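PDB 7EPK: signal recognition particle 54 kDa protein from Aeropyrum pernix, which is the multidomain GTPase-family protein of the archaeal signal recognition particle, joining a helical bundle, a P-loop nucleotide-binding domain and a helical signal-peptide-binding domain. Local coordinates for residues 138-141 and 142-146. Residues are numbered along the deposited sequence; the frame is centred on the assembly and turned at random.
Sequences GAYE and QLKRL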
ATOM      1  N   GLY A 138      26.326   9.590  27.956  1.00 63.34           N
ATOM      2  CA  GLY A 138      26.508  10.220  26.632  1.00 63.56           C
ATOM      3  C   GLY A 138      25.242  10.180  25.802  1.00 62.92           C
ATOM      4  O   GLY A 138      25.316  10.500  24.595  1.00 62.15           O
ATOM      5  N   ALA A 139      24.120   9.834  26.438  1.00 63.11           N
ATOM      6  CA  ALA A 139      22.757   9.866  25.856  1.00 59.27           C
ATOM      7  C   ALA A 139      22.412  11.295  25.424  1.00 57.61           C
ATOM      8  O   ALA A 139      22.057  11.490  24.251  1.00 59.41           O
ATOM      9  CB  ALA A 139      21.772   9.345  26.871  1.00 54.52           C
ATOM     10  N   TYR A 140      22.506  12.241  26.361  1.00 58.71           N
ATOM     11  CA  TYR A 140      22.276  13.695  26.144  1.00 60.93           C
ATOM     12  C   TYR A 140      23.040  14.100  24.874  1.00 60.67           C
ATOM     13  O   TYR A 140      22.448  14.700  23.966  1.00 64.10           O
ATOM     14  CB  TYR A 140      22.657  14.499  27.406  1.00 60.05           C
ATOM     15  CG  TYR A 140      22.494  16.001  27.316  1.00 59.60           C
ATOM     16  CD1 TYR A 140      23.462  16.802  26.714  1.00 58.57           C
ATOM     17  CD2 TYR A 140      21.367  16.635  27.822  1.00 60.23           C
ATOM     18  CE1 TYR A 140      23.302  18.174  26.586  1.00 52.65           C
ATOM     19  CE2 TYR A 140      21.204  18.008  27.713  1.00 58.01           C
ATOM     20  CZ  TYR A 140      22.168  18.777  27.088  1.00 54.95           C
ATOM     21  OH  TYR A 140      21.996  20.128  27.000  1.00 62.83           O
ATOM     22  N   GLU A 141      24.322  13.749  24.796  1.00 67.26           N
ATOM     23  CA  GLU A 141      25.250  14.287  23.767  1.00 73.41           C
ATOM     24  C   GLU A 141      24.900  13.637  22.425  1.00 71.72           C
ATOM     25  O   GLU A 141      24.821  14.387  21.423  1.00 69.95           O
ATOM     26  CB  GLU A 141      26.713  14.067  24.172  1.00 78.01           C
ATOM     27  CG  GLU A 141      27.118  14.794  25.447  1.00 78.25           C
ATOM     28  CD  GLU A 141      26.823  14.028  26.729  1.00 79.39           C
ATOM     29  OE1 GLU A 141      25.682  14.086  27.215  1.00 74.85           O
ATOM     30  OE2 GLU A 141      27.740  13.366  27.238  1.00 92.60           O
ATOM     31  N   GLN A 142      24.683  12.312  22.440  1.00 64.60           N
ATOM     32  CA  GLN A 142      24.235  11.492  21.282  1.00 64.22           C
ATOM     33  C   GLN A 142      23.019  12.160  20.625  1.00 64.01           C
ATOM     34  O   GLN A 142      23.101  12.540  19.417  1.00 65.49           O
ATOM     35  CB  GLN A 142      23.908  10.069  21.753  1.00 67.46           C
ATOM     36  CG  GLN A 142      23.898   9.027  20.640  1.00 68.07           C
ATOM     37  CD  GLN A 142      23.588   7.640  21.152  1.00 67.58           C
ATOM     38  OE1 GLN A 142      23.528   7.392  22.357  1.00 61.54           O
ATOM     39  NE2 GLN A 142      23.402   6.712  20.229  1.00 60.72           N
ATOM     40  N   LEU A 143      21.933  12.310  21.383  1.00 54.34           N
ATOM     41  CA  LEU A 143      20.673  12.914  20.878  1.00 60.70           C
ATOM     42  C   LEU A 143      20.957  14.349  20.394  1.00 65.35           C
ATOM     43  O   LEU A 143      20.507  14.699  19.269  1.00 60.01           O
ATOM     44  CB  LEU A 143      19.611  12.843  21.985  1.00 56.44           C
ATOM     45  CG  LEU A 143      18.168  13.024  21.526  1.00 57.67           C
ATOM     46  CD1 LEU A 143      17.807  12.033  20.419  1.00 64.12           C
ATOM     47  CD2 LEU A 143      17.197  12.901  22.694  1.00 55.13           C
ATOM     48  N   LYS A 144      21.726  15.120  21.176  1.00 69.58           N
ATOM     49  CA  LYS A 144      22.187  16.498  20.841  1.00 74.30           C
ATOM     50  C   LYS A 144      22.704  16.542  19.392  1.00 73.55           C
ATOM     51  O   LYS A 144      22.174  17.352  18.605  1.00 72.14           O
ATOM     52  CB  LYS A 144      23.272  16.965  21.818  1.00 76.57           C
ATOM     53  CG  LYS A 144      22.975  18.285  22.521  1.00 86.77           C
ATOM     54  CD  LYS A 144      22.976  19.497  21.617  1.00 91.10           C
ATOM     55  CE  LYS A 144      22.536  20.762  22.329  1.00 94.43           C
ATOM     56  NZ  LYS A 144      22.387  21.891  21.377  1.00 95.64           N
ATOM     57  N   ARG A 145      23.702  15.710  19.065  1.00 72.34           N
ATOM     58  CA  ARG A 145      24.325  15.603  17.716  1.00 72.88           C
ATOM     59  C   ARG A 145      23.217  15.448  16.669  1.00 71.91           C
ATOM     60  O   ARG A 145      23.077  16.360  15.817  1.00 61.17           O
ATOM     61  CB  ARG A 145      25.295  14.414  17.645  1.00 78.63           C
ATOM     62  CG  ARG A 145      26.769  14.764  17.818  1.00 80.74           C
ATOM     63  CD  ARG A 145      27.460  13.882  18.852  1.00 86.97           C
ATOM     64  NE  ARG A 145      27.123  12.468  18.708  1.00 96.25           N
ATOM     65  CZ  ARG A 145      27.360  11.513  19.612  1.00 91.77           C
ATOM     66  NH1 ARG A 145      27.007  10.262  19.343  1.00 88.30           N
ATOM     67  NH2 ARG A 145      27.943  11.808  20.767  1.00 76.61           N
ATOM     68  N   LEU A 146      22.450  14.353  16.764  1.00 75.26           N
ATOM     69  CA  LEU A 146      21.409  13.947  15.773  1.00 72.45           C
ATOM     70  C   LEU A 146      20.373  15.068  15.593  1.00 64.74           C
ATOM     71  O   LEU A 146      19.879  15.206  14.467  1.00 58.89           O
ATOM     72  CB  LEU A 146      20.735  12.641  16.219  1.00 73.50           C
ATOM     73  CG  LEU A 146      21.605  11.389  16.140  1.00 76.99           C
ATOM     74  CD1 LEU A 146      20.940  10.211  16.830  1.00 77.15           C
ATOM     75  CD2 LEU A 146      21.915  11.050  14.692  1.00 83.61           C
TER
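Gly138, at the N-cap position, starts a ladder of i to i+4 hydrogen bonds in which its O accepts Gln142 N at 2.9 Å and, one residue on each time, Ala139 O accepts Leu143 N at 3.0 Å, Tyr140 O accepts Lys144 N and Glu141 O accepts Arg145 N. On the flank beside strand 153-156, the Tyr140 ring and the lysine chain run side by side in the same direction, Tyr140 CE1 meeting Lys144 CG obliquely at 4.1 Å. Phe154 meets the same ring edge-to-face and is touched by Lys144 as well, and Arg158 adds a cation-pi contact to the tyrosine. The Arg145 chain, bent at chi2 and chi3, folds back along the helix until its guanidinium lies against the backbone: Glu141 C sits over a face of the group, 3.9 Å from Arg145 NH2, and Gln142 CA is 3.5 Å above the centre of its plane. The charged ends of this pair stay apart, with Glu141 OE2 6.7 Å from Arg145 NH2. All this belongs to helix 139-150, the crossover of a beta-alpha-beta unit between the parallel strands 127-131 and 153-156 in the P-loop GTPase domain. Leu143 is buried on the sheet side, against Leu129, Ser131 and Phe154, and also reaches Thr110 and Ala113 of helix 109-122. Gln142 belongs to the pocket of the bound GDP: its CG stands anti to the backbone N (chi1 -160°) and the chain stays extended beyond it, carrying the terminal amide to the ligand, where NE2 hydrogen-bonds to O1A.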